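Local coordinates for Mab-21 domain-containing protein (Tribolium castaneum, PDB 7LT2), which senses double-stranded RNA in the cytoplasm and catalyses the formation of 2',3'-cGAMP from ATP and GTP in innate immunity, at residues 57-65 with 259-270; 281-292 with 307-315. All blocks are in the same frame, centred on the assembly; numbering follows the deposited sequence.

Contact 1. Residues 57-65 with 259-270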
loop_
_atom_site.group_PDB
_atom_site.type_symbol
_atom_site.label_atom_id
_atom_site.label_comp_id
_atom_site.label_asym_id
_atom_site.label_seq_id
_atom_site.Cartn_x
_atom_site.Cartn_y
_atom_site.Cartn_z
ATOM N N GLY A 57 -2.276 0.252 -0.482
ATOM C CA GLY A 57 -2.177 1.017 0.748
ATOM C C GLY A 57 -3.227 0.598 1.762
ATOM O O GLY A 57 -4.106 -0.212 1.500
ATOM N N SER A 58 -3.103 1.191 2.954
ATOM C CA SER A 58 -3.980 0.796 4.056
ATOM C C SER A 58 -5.433 1.187 3.804
ATOM O O SER A 58 -6.349 0.473 4.235
ATOM C CB SER A 58 -3.476 1.402 5.373
ATOM O OG SER A 58 -3.564 2.815 5.364
ATOM N N PHE A 59 -5.670 2.300 3.107
ATOM C CA PHE A 59 -7.039 2.684 2.765
ATOM C C PHE A 59 -7.744 1.574 1.983
ATOM O O PHE A 59 -8.878 1.198 2.305
ATOM C CB PHE A 59 -7.026 4.001 1.980
ATOM C CG PHE A 59 -8.385 4.444 1.503
ATOM C CD1 PHE A 59 -9.434 4.589 2.394
ATOM C CD2 PHE A 59 -8.608 4.727 0.165
ATOM C CE1 PHE A 59 -10.681 4.999 1.958
ATOM C CE2 PHE A 59 -9.852 5.136 -0.279
ATOM C CZ PHE A 59 -10.890 5.273 0.619
ATOM N N TYR A 60 -7.080 1.021 0.964
ATOM C CA TYR A 60 -7.702 -0.029 0.167
ATOM C C TYR A 60 -7.638 -1.401 0.831
ATOM O O TYR A 60 -8.389 -2.299 0.433
ATOM C CB TYR A 60 -7.069 -0.079 -1.226
ATOM C CG TYR A 60 -7.782 0.827 -2.205
ATOM C CD1 TYR A 60 -7.428 2.166 -2.328
ATOM C CD2 TYR A 60 -8.832 0.351 -2.985
ATOM C CE1 TYR A 60 -8.086 3.005 -3.213
ATOM C CE2 TYR A 60 -9.493 1.181 -3.877
ATOM C CZ TYR A 60 -9.123 2.506 -3.981
ATOM O OH TYR A 60 -9.788 3.329 -4.861
ATOM N N ASP A 61 -6.765 -1.583 1.825
ATOM C CA ASP A 61 -6.781 -2.794 2.636
ATOM C C ASP A 61 -7.849 -2.768 3.717
ATOM O O ASP A 61 -8.067 -3.794 4.371
ATOM C CB ASP A 61 -5.431 -3.019 3.323
ATOM C CG ASP A 61 -4.381 -3.580 2.391
ATOM O OD1 ASP A 61 -4.750 -4.208 1.371
ATOM O OD2 ASP A 61 -3.182 -3.399 2.690
ATOM N N GLY A 62 -8.504 -1.630 3.932
ATOM C CA GLY A 62 -9.433 -1.545 5.044
ATOM C C GLY A 62 -8.754 -1.441 6.389
ATOM O O GLY A 62 -9.348 -1.811 7.408
ATOM N N LEU A 63 -7.519 -0.938 6.419
ATOM C CA LEU A 63 -6.711 -0.886 7.633
ATOM C C LEU A 63 -6.285 0.531 8.005
ATOM O O LEU A 63 -5.427 0.696 8.882
ATOM C CB LEU A 63 -5.465 -1.766 7.474
ATOM C CG LEU A 63 -5.683 -3.265 7.260
ATOM C CD1 LEU A 63 -4.342 -3.948 7.011
ATOM C CD2 LEU A 63 -6.396 -3.889 8.450
ATOM N N LYS A 64 -6.858 1.555 7.376
ATOM C CA LYS A 64 -6.477 2.932 7.671
ATOM C C LYS A 64 -7.109 3.400 8.976
ATOM O O LYS A 64 -8.317 3.241 9.181
ATOM C CB LYS A 64 -6.888 3.858 6.523
ATOM C CG LYS A 64 -6.593 5.345 6.771
ATOM C CD LYS A 64 -5.098 5.599 6.949
ATOM C CE LYS A 64 -4.821 7.052 7.300
ATOM N NZ LYS A 64 -3.415 7.259 7.724
ATOM N N VAL A 65 -6.287 3.972 9.854
ATOM C CA VAL A 65 -6.748 4.581 11.098
ATOM C C VAL A 65 -7.016 6.059 10.840
ATOM O O VAL A 65 -6.113 6.800 10.436
ATOM C CB VAL A 65 -5.711 4.403 12.216
ATOM C CG1 VAL A 65 -6.146 5.146 13.475
ATOM C CG2 VAL A 65 -5.486 2.927 12.507
ATOM N N LYS A 259 -9.709 -6.980 11.015
ATOM C CA LYS A 259 -9.349 -5.614 10.634
ATOM C C LYS A 259 -9.609 -4.615 11.762
ATOM O O LYS A 259 -8.774 -3.727 11.974
ATOM C CB LYS A 259 -10.063 -5.204 9.338
ATOM C CG LYS A 259 -9.554 -5.979 8.127
ATOM C CD LYS A 259 -10.113 -5.447 6.820
ATOM C CE LYS A 259 -9.575 -6.262 5.649
ATOM N NZ LYS A 259 -10.074 -5.748 4.343
ATOM N N PRO A 260 -10.715 -4.708 12.516
ATOM C CA PRO A 260 -10.806 -3.868 13.727
ATOM C C PRO A 260 -9.639 -4.072 14.679
ATOM O O PRO A 260 -9.101 -3.093 15.208
ATOM C CB PRO A 260 -12.147 -4.292 14.347
ATOM C CG PRO A 260 -12.966 -4.701 13.167
ATOM C CD PRO A 260 -11.998 -5.382 12.233
ATOM N N ALA A 261 -9.209 -5.319 14.888
ATOM C CA ALA A 261 -8.094 -5.572 15.798
ATOM C C ALA A 261 -6.806 -4.935 15.292
ATOM O O ALA A 261 -6.030 -4.375 16.079
ATOM C CB ALA A 261 -7.909 -7.079 15.994
ATOM N N VAL A 262 -6.554 -5.013 13.981
ATOM C CA VAL A 262 -5.348 -4.393 13.434
ATOM C C VAL A 262 -5.373 -2.894 13.676
ATOM O O VAL A 262 -4.372 -2.299 14.089
ATOM C CB VAL A 262 -5.196 -4.701 11.935
ATOM C CG1 VAL A 262 -4.010 -3.920 11.362
ATOM C CG2 VAL A 262 -4.988 -6.178 11.710
ATOM N N LYS A 263 -6.520 -2.263 13.419
ATOM C CA LYS A 263 -6.609 -0.813 13.524
ATOM C C LYS A 263 -6.531 -0.348 14.971
ATOM O O LYS A 263 -5.936 0.699 15.245
ATOM C CB LYS A 263 -7.890 -0.328 12.840
ATOM C CG LYS A 263 -7.789 -0.393 11.302
ATOM C CD LYS A 263 -9.053 0.105 10.621
ATOM C CE LYS A 263 -10.112 -0.986 10.564
ATOM N NZ LYS A 263 -11.274 -0.577 9.725
ATOM N N LEU A 264 -7.091 -1.124 15.907
ATOM C CA LEU A 264 -6.942 -0.794 17.323
ATOM C C LEU A 264 -5.476 -0.808 17.731
ATOM O O LEU A 264 -5.016 0.085 18.451
ATOM C CB LEU A 264 -7.745 -1.774 18.185
ATOM C CG LEU A 264 -9.268 -1.692 18.087
ATOM C CD1 LEU A 264 -9.913 -2.955 18.647
ATOM C CD2 LEU A 264 -9.780 -0.471 18.824
ATOM N N ILE A 265 -4.723 -1.812 17.274
ATOM C CA ILE A 265 -3.299 -1.863 17.588
ATOM C C ILE A 265 -2.551 -0.737 16.880
ATOM O O ILE A 265 -1.662 -0.106 17.467
ATOM C CB ILE A 265 -2.724 -3.250 17.244
ATOM C CG1 ILE A 265 -3.322 -4.305 18.182
ATOM C CG2 ILE A 265 -1.198 -3.240 17.324
ATOM C CD1 ILE A 265 -2.894 -5.725 17.876
ATOM N N LYS A 266 -2.906 -0.446 15.622
ATOM C CA LYS A 266 -2.260 0.670 14.928
ATOM C C LYS A 266 -2.555 1.995 15.620
ATOM O O LYS A 266 -1.693 2.882 15.669
ATOM C CB LYS A 266 -2.703 0.723 13.460
ATOM C CG LYS A 266 -2.083 -0.353 12.580
ATOM C CD LYS A 266 -2.650 -0.323 11.161
ATOM C CE LYS A 266 -2.296 0.965 10.442
ATOM N NZ LYS A 266 -2.631 0.932 8.980
ATOM N N LYS A 267 -3.769 2.153 16.160
ATOM C CA LYS A 267 -4.088 3.366 16.906
ATOM C C LYS A 267 -3.218 3.478 18.148
ATOM O O LYS A 267 -2.707 4.559 18.464
ATOM C CB LYS A 267 -5.571 3.372 17.285
ATOM C CG LYS A 267 -6.058 4.641 17.997
ATOM C CD LYS A 267 -6.078 5.830 17.052
ATOM C CE LYS A 267 -6.841 7.019 17.633
ATOM N NZ LYS A 267 -6.205 7.505 18.880
ATOM N N LEU A 268 -3.030 2.360 18.856
ATOM C CA LEU A 268 -2.124 2.335 19.999
ATOM C C LEU A 268 -0.701 2.679 19.579
ATOM O O LEU A 268 0.003 3.417 20.281
ATOM C CB LEU A 268 -2.173 0.956 20.656
ATOM C CG LEU A 268 -1.333 0.719 21.911
ATOM C CD1 LEU A 268 -1.771 1.656 23.028
ATOM C CD2 LEU A 268 -1.430 -0.739 22.351
ATOM N N LYS A 269 -0.265 2.154 18.433
ATOM C CA LYS A 269 1.071 2.446 17.927
ATOM C C LYS A 269 1.238 3.932 17.637
ATOM O O LYS A 269 2.272 4.528 17.973
ATOM C CB LYS A 269 1.337 1.606 16.670
ATOM C CG LYS A 269 2.709 1.810 16.030
ATOM C CD LYS A 269 2.687 2.854 14.913
ATOM C CE LYS A 269 1.945 2.347 13.682
ATOM N NZ LYS A 269 2.023 3.317 12.555
ATOM N N GLU A 270 0.233 4.547 17.010
ATOM C CA GLU A 270 0.307 5.970 16.698
ATOM C C GLU A 270 0.444 6.811 17.955
ATOM O O GLU A 270 1.124 7.844 17.942
ATOM C CB GLU A 270 -0.934 6.413 15.926
ATOM C CG GLU A 270 -0.994 5.957 14.492
ATOM C CD GLU A 270 -2.234 6.482 13.787
ATOM O OE1 GLU A 270 -2.845 7.450 14.293
ATOM O OE2 GLU A 270 -2.602 5.926 12.735
HETATM O O HOH W 1 -12.197 -1.953 7.229
HETATM O O HOH W 2 -10.630 1.671 8.079
HETATM O O HOH W 3 -3.285 4.166 9.639
#

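Contact 2. Residues 281-292 with 307-315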
loop_
_atom_site.group_PDB
_atom_site.type_symbol
_atom_site.label_atom_id
_atom_site.label_comp_id
_atom_site.label_asym_id
_atom_site.label_seq_id
_atom_site.Cartn_x
_atom_site.Cartn_y
_atom_site.Cartn_z
ATOM N N ILE A 281 3.197 -4.096 11.676
ATOM C CA ILE A 281 2.018 -4.630 12.354
ATOM C C ILE A 281 1.221 -5.519 11.410
ATOM O O ILE A 281 0.779 -6.612 11.789
ATOM C CB ILE A 281 1.162 -3.481 12.914
ATOM C CG1 ILE A 281 1.919 -2.753 14.026
ATOM C CG2 ILE A 281 -0.165 -4.007 13.449
ATOM C CD1 ILE A 281 1.289 -1.437 14.429
ATOM N N LYS A 282 1.023 -5.067 10.166
ATOM C CA LYS A 282 0.367 -5.909 9.167
ATOM C C LYS A 282 1.084 -7.245 9.031
ATOM O O LYS A 282 0.443 -8.302 8.972
ATOM C CB LYS A 282 0.324 -5.185 7.819
ATOM C CG LYS A 282 -0.561 -5.856 6.769
ATOM C CD LYS A 282 -0.369 -5.222 5.397
ATOM C CE LYS A 282 -1.303 -5.838 4.359
ATOM N NZ LYS A 282 -0.981 -5.361 2.983
ATOM N N THR A 283 2.422 -7.214 9.013
ATOM C CA THR A 283 3.208 -8.436 8.876
ATOM C C THR A 283 2.989 -9.374 10.056
ATOM O O THR A 283 2.874 -10.592 9.877
ATOM C CB THR A 283 4.692 -8.091 8.732
ATOM O OG1 THR A 283 4.898 -7.345 7.523
ATOM C CG2 THR A 283 5.537 -9.359 8.688
ATOM N N VAL A 284 2.948 -8.829 11.275
ATOM C CA VAL A 284 2.660 -9.660 12.441
ATOM C C VAL A 284 1.327 -10.380 12.265
ATOM O O VAL A 284 1.207 -11.576 12.556
ATOM C CB VAL A 284 2.689 -8.810 13.726
ATOM C CG1 VAL A 284 2.044 -9.551 14.883
ATOM C CG2 VAL A 284 4.124 -8.436 14.073
ATOM N N PHE A 285 0.315 -9.682 11.744
ATOM C CA PHE A 285 -0.984 -10.324 11.557
ATOM C C PHE A 285 -0.953 -11.385 10.459
ATOM O O PHE A 285 -1.659 -12.392 10.568
ATOM C CB PHE A 285 -2.068 -9.278 11.278
ATOM C CG PHE A 285 -2.705 -8.737 12.526
ATOM C CD1 PHE A 285 -2.067 -7.754 13.269
ATOM C CD2 PHE A 285 -3.921 -9.238 12.978
ATOM C CE1 PHE A 285 -2.640 -7.261 14.429
ATOM C CE2 PHE A 285 -4.502 -8.751 14.138
ATOM C CZ PHE A 285 -3.860 -7.760 14.866
ATOM N N LEU A 286 -0.143 -11.197 9.410
ATOM C CA LEU A 286 0.040 -12.270 8.432
ATOM C C LEU A 286 0.595 -13.525 9.096
ATOM O O LEU A 286 0.137 -14.638 8.816
ATOM C CB LEU A 286 0.958 -11.814 7.295
ATOM C CG LEU A 286 0.465 -10.692 6.381
ATOM C CD1 LEU A 286 1.531 -10.333 5.364
ATOM C CD2 LEU A 286 -0.829 -11.096 5.675
ATOM N N HIS A 287 1.576 -13.364 9.989
ATOM C CA HIS A 287 2.091 -14.510 10.731
ATOM C C HIS A 287 1.025 -15.114 11.633
ATOM O O HIS A 287 0.919 -16.340 11.739
ATOM C CB HIS A 287 3.311 -14.099 11.554
ATOM C CG HIS A 287 4.512 -13.790 10.725
ATOM N ND1 HIS A 287 5.100 -14.722 9.897
ATOM C CD2 HIS A 287 5.233 -12.653 10.587
ATOM C CE1 HIS A 287 6.138 -14.175 9.290
ATOM N NE2 HIS A 287 6.241 -12.921 9.693
ATOM N N ILE A 288 0.231 -14.270 12.298
ATOM C CA ILE A 288 -0.827 -14.776 13.172
ATOM C C ILE A 288 -1.878 -15.535 12.366
ATOM O O ILE A 288 -2.381 -16.577 12.805
ATOM C CB ILE A 288 -1.450 -13.627 13.986
ATOM C CG1 ILE A 288 -0.422 -13.042 14.951
ATOM C CG2 ILE A 288 -2.668 -14.119 14.761
ATOM C CD1 ILE A 288 -0.946 -11.884 15.751
ATOM N N ILE A 289 -2.225 -15.029 11.177
ATOM C CA ILE A 289 -3.143 -15.754 10.298
ATOM C C ILE A 289 -2.612 -17.151 10.006
ATOM O O ILE A 289 -3.364 -18.133 10.011
ATOM C CB ILE A 289 -3.378 -14.970 8.992
ATOM C CG1 ILE A 289 -4.282 -13.764 9.231
ATOM C CG2 ILE A 289 -3.978 -15.881 7.916
ATOM C CD1 ILE A 289 -4.281 -12.791 8.066
ATOM N N GLU A 290 -1.311 -17.258 9.733
ATOM C CA GLU A 290 -0.723 -18.556 9.417
ATOM C C GLU A 290 -0.749 -19.483 10.627
ATOM O O GLU A 290 -0.958 -20.694 10.487
ATOM C CB GLU A 290 0.710 -18.364 8.908
ATOM C CG GLU A 290 1.502 -19.658 8.720
ATOM C CD GLU A 290 0.947 -20.559 7.617
ATOM O OE1 GLU A 290 0.089 -20.111 6.826
ATOM O OE2 GLU A 290 1.378 -21.729 7.539
ATOM N N GLN A 291 -0.563 -18.924 11.822
ATOM C CA GLN A 291 -0.465 -19.727 13.037
ATOM C C GLN A 291 -1.829 -20.171 13.548
ATOM O O GLN A 291 -1.970 -21.292 14.047
ATOM C CB GLN A 291 0.261 -18.934 14.123
ATOM C CG GLN A 291 0.510 -19.723 15.394
ATOM C CD GLN A 291 1.382 -20.938 15.148
ATOM O OE1 GLN A 291 2.489 -20.824 14.619
ATOM N NE2 GLN A 291 0.885 -22.111 15.522
ATOM N N LYS A 292 -2.834 -19.311 13.444
ATOM C CA LYS A 292 -4.119 -19.540 14.087
ATOM C C LYS A 292 -5.036 -20.367 13.196
ATOM O O LYS A 292 -4.983 -20.284 11.967
ATOM C CB LYS A 292 -4.805 -18.210 14.416
ATOM C CG LYS A 292 -4.104 -17.368 15.466
ATOM C CD LYS A 292 -4.091 -18.060 16.813
ATOM C CE LYS A 292 -3.525 -17.131 17.870
ATOM N NZ LYS A 292 -3.321 -17.800 19.178
ATOM N N THR A 307 -5.425 -10.967 22.460
ATOM C CA THR A 307 -4.509 -12.042 22.104
ATOM C C THR A 307 -3.494 -11.584 21.066
ATOM O O THR A 307 -2.299 -11.877 21.197
ATOM C CB THR A 307 -5.289 -13.254 21.601
ATOM O OG1 THR A 307 -6.053 -13.796 22.683
ATOM C CG2 THR A 307 -4.334 -14.319 21.077
ATOM N N THR A 308 -3.941 -10.855 20.035
ATOM C CA THR A 308 -3.000 -10.391 19.020
ATOM C C THR A 308 -2.084 -9.307 19.572
ATOM O O THR A 308 -0.926 -9.215 19.160
ATOM C CB THR A 308 -3.730 -9.892 17.764
ATOM O OG1 THR A 308 -4.660 -8.848 18.088
ATOM C CG2 THR A 308 -4.466 -11.040 17.082
ATOM N N LEU A 309 -2.572 -8.501 20.521
ATOM C CA LEU A 309 -1.706 -7.510 21.154
ATOM C C LEU A 309 -0.582 -8.182 21.932
ATOM O O LEU A 309 0.573 -7.745 21.869
ATOM C CB LEU A 309 -2.522 -6.599 22.073
ATOM C CG LEU A 309 -1.748 -5.543 22.877
ATOM C CD1 LEU A 309 -1.025 -4.545 21.976
ATOM C CD2 LEU A 309 -2.675 -4.810 23.840
ATOM N N ARG A 310 -0.900 -9.254 22.664
ATOM C CA ARG A 310 0.128 -10.008 23.375
ATOM C C ARG A 310 1.157 -10.596 22.415
ATOM O O ARG A 310 2.365 -10.552 22.685
ATOM C CB ARG A 310 -0.523 -11.119 24.201
ATOM C CG ARG A 310 -1.348 -10.627 25.381
ATOM C CD ARG A 310 -1.928 -11.799 26.158
ATOM N NE ARG A 310 -2.872 -11.368 27.182
ATOM C CZ ARG A 310 -2.530 -11.007 28.411
ATOM N NH1 ARG A 310 -1.268 -11.015 28.809
ATOM N NH2 ARG A 310 -3.480 -10.630 29.263
ATOM N N GLU A 311 0.693 -11.166 21.292
ATOM C CA GLU A 311 1.606 -11.792 20.337
ATOM C C GLU A 311 2.438 -10.739 19.608
ATOM O O GLU A 311 3.627 -10.957 19.341
ATOM C CB GLU A 311 0.820 -12.680 19.358
ATOM C CG GLU A 311 0.909 -14.173 19.666
ATOM C CD GLU A 311 2.311 -14.707 19.500
ATOM O OE1 GLU A 311 2.773 -14.789 18.340
ATOM O OE2 GLU A 311 2.945 -15.039 20.531
ATOM N N TYR A 312 1.832 -9.590 19.292
ATOM C CA TYR A 312 2.572 -8.454 18.748
ATOM C C TYR A 312 3.703 -8.032 19.685
ATOM O O TYR A 312 4.830 -7.779 19.238
ATOM C CB TYR A 312 1.591 -7.304 18.493
ATOM C CG TYR A 312 2.191 -5.954 18.173
ATOM C CD1 TYR A 312 2.976 -5.769 17.047
ATOM C CD2 TYR A 312 1.920 -4.853 18.974
ATOM C CE1 TYR A 312 3.507 -4.529 16.745
ATOM C CE2 TYR A 312 2.438 -3.610 18.679
ATOM C CZ TYR A 312 3.229 -3.452 17.564
ATOM O OH TYR A 312 3.742 -2.209 17.275
ATOM N N ASN A 313 3.428 -7.983 20.991
ATOM C CA ASN A 313 4.476 -7.648 21.948
ATOM C C ASN A 313 5.604 -8.674 21.940
ATOM O O ASN A 313 6.772 -8.310 22.119
ATOM C CB ASN A 313 3.885 -7.518 23.351
ATOM C CG ASN A 313 4.792 -6.753 24.290
ATOM O OD1 ASN A 313 5.631 -5.969 23.851
ATOM N ND2 ASN A 313 4.632 -6.978 25.586
ATOM N N GLU A 314 5.284 -9.956 21.728
ATOM C CA GLU A 314 6.330 -10.978 21.707
ATOM C C GLU A 314 7.262 -10.805 20.512
ATOM O O GLU A 314 8.470 -11.050 20.623
ATOM C CB GLU A 314 5.710 -12.376 21.702
ATOM C CG GLU A 314 4.903 -12.703 22.945
ATOM C CD GLU A 314 5.752 -12.764 24.202
ATOM O OE1 GLU A 314 6.993 -12.875 24.086
ATOM O OE2 GLU A 314 5.176 -12.700 25.311
ATOM N N PHE A 315 6.720 -10.411 19.356
ATOM C CA PHE A 315 7.570 -10.086 18.213
ATOM C C PHE A 315 8.513 -8.938 18.542
ATOM O O PHE A 315 9.713 -8.998 18.251
ATOM C CB PHE A 315 6.714 -9.726 16.997
ATOM C CG PHE A 315 6.188 -10.917 16.236
ATOM C CD1 PHE A 315 6.958 -11.532 15.261
ATOM C CD2 PHE A 315 4.911 -11.398 16.475
ATOM C CE1 PHE A 315 6.470 -12.620 14.549
ATOM C CE2 PHE A 315 4.416 -12.478 15.768
ATOM C CZ PHE A 315 5.198 -13.092 14.802
#

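Contact 1. Residues 57-65 with 259-270
The loop that follows strand 50-56 of the nucleotidyltransferase core, which probably contributes to the ATP site, meets helix 258-272 of the HhH/H2TH-like domain here, and lysines one turn apart on that helix, Lys259, Lys263 and Lys266, reach for successive carbonyls of the loop. Lys259, extended beyond CG, places NZ 2.8 Å from Asp61 O. Lys266 bends at chi3 (65°), which brings NZ to 2.8 Å from Leu63 O. In both bonds the ammonium sits well above the carbonyl plane, 44° out of it at Asp61 and 43° at Leu63. Between them, Lys263 NZ makes a weak bond of 3.3 Å to Gly62 O; one water links the same two atoms, a second joins NZ to Lys64 O, and Ser15 OG is a further partner.

A Schellman motif ends the short helix 58-61, with Gly62 at positive phi and Leu63 N bonded back to Ser58 O, and the carbonyls from Asp61 onward meet the lysines. Ser58 and Lys266 probably both contact ATP, as in related enzymes, and Ser58 CB lies 3.7 Å from Lys266 NZ; the bond to Leu63 O thus probably helps to place this lysine beside the nucleotide. Asp61 turns its carboxylate to Arg249 and Lys282 in salt bridges.

Apolar packing flanks the polar row. Leu63 CD2 lies 3.8 Å from Val262 CG1 and also touches the CG of Lys259. Farther along the helix, Val65 divides its methyls: CG2 rests on Lys266 CB at 3.7 Å, while CG1 meets Lys267 CD at 3.6 Å, the two side chains crossing at about a right angle.

Contact 2. Residues 281-292 with 307-315
Val284 and Phe315 run past each other in opposite directions, so that a methyl of the valine lies over one face of the phenylalanine. This CH-pi contact puts Val284 CG2 4.2 Å from the ring centroid, displaced toward the rim, while CG1 meets Phe315 CD2 at 3.8 Å. The same CG2 also approaches the edge of the Tyr312 ring, close to its plane, and therefore lies against both aromatics.

Beyond the valine, the His287 and Phe315 rings are inclined by 23° but slid apart, with centroids 5.7 Å apart and little overlap; His287 NE2 is bonded to Pro322 O. Tyr312 extends with CG anti to the backbone N (chi1 169°), which carries its ring to Ile281, where CE1 lies 3.6 Å from Ile281 CG1. Its hydroxyl is hydrogen-bonded to His273 NE2.

Phe285 crosses Thr308 at about a right angle, CZ lying 3.5 Å from Thr308 OG1, a hydroxyl already bonded to Val304 O. The methyl of Thr308 is shared: CG2 touches the CE2 atom of Phe285 and lies 3.9 Å from Ile288 CD1.

No hydrogen bond spans the interface. The axes of segments 281-291 and 307-315 approach to 10.3 Å and cross steeply, at 112°. Their parent helices, 278-291 and 301-318, belong to the HhH/H2TH-like helical domain; the first carries predicted ATP-binding residues near its start and manganese-site residues at its end.

Both contacts are partly buried and share the helical domain, but contact 1 joins it to the nucleotidyltransferase domain, whereas contact 2 lies within it, farther from the centre of the chain. Their chemistry follows: lysine-to-carbonyl bonds and bridging waters beside the probable ATP site in contact 1, aliphatic and aromatic packing in contact 2. Consecutive helices 258-272 and 278-291 connect them. Val262 CG2 packs on Phe285 CD2 at 3.5 Å, and Ile265 inserts CD1 against Phe285 and Thr308, so the apolar side of the lysine-bearing helix continues into contact 2. A salt bridge from Asp61 OD2 to Lys282 NZ (3.0 Å) adds a direct polar tie.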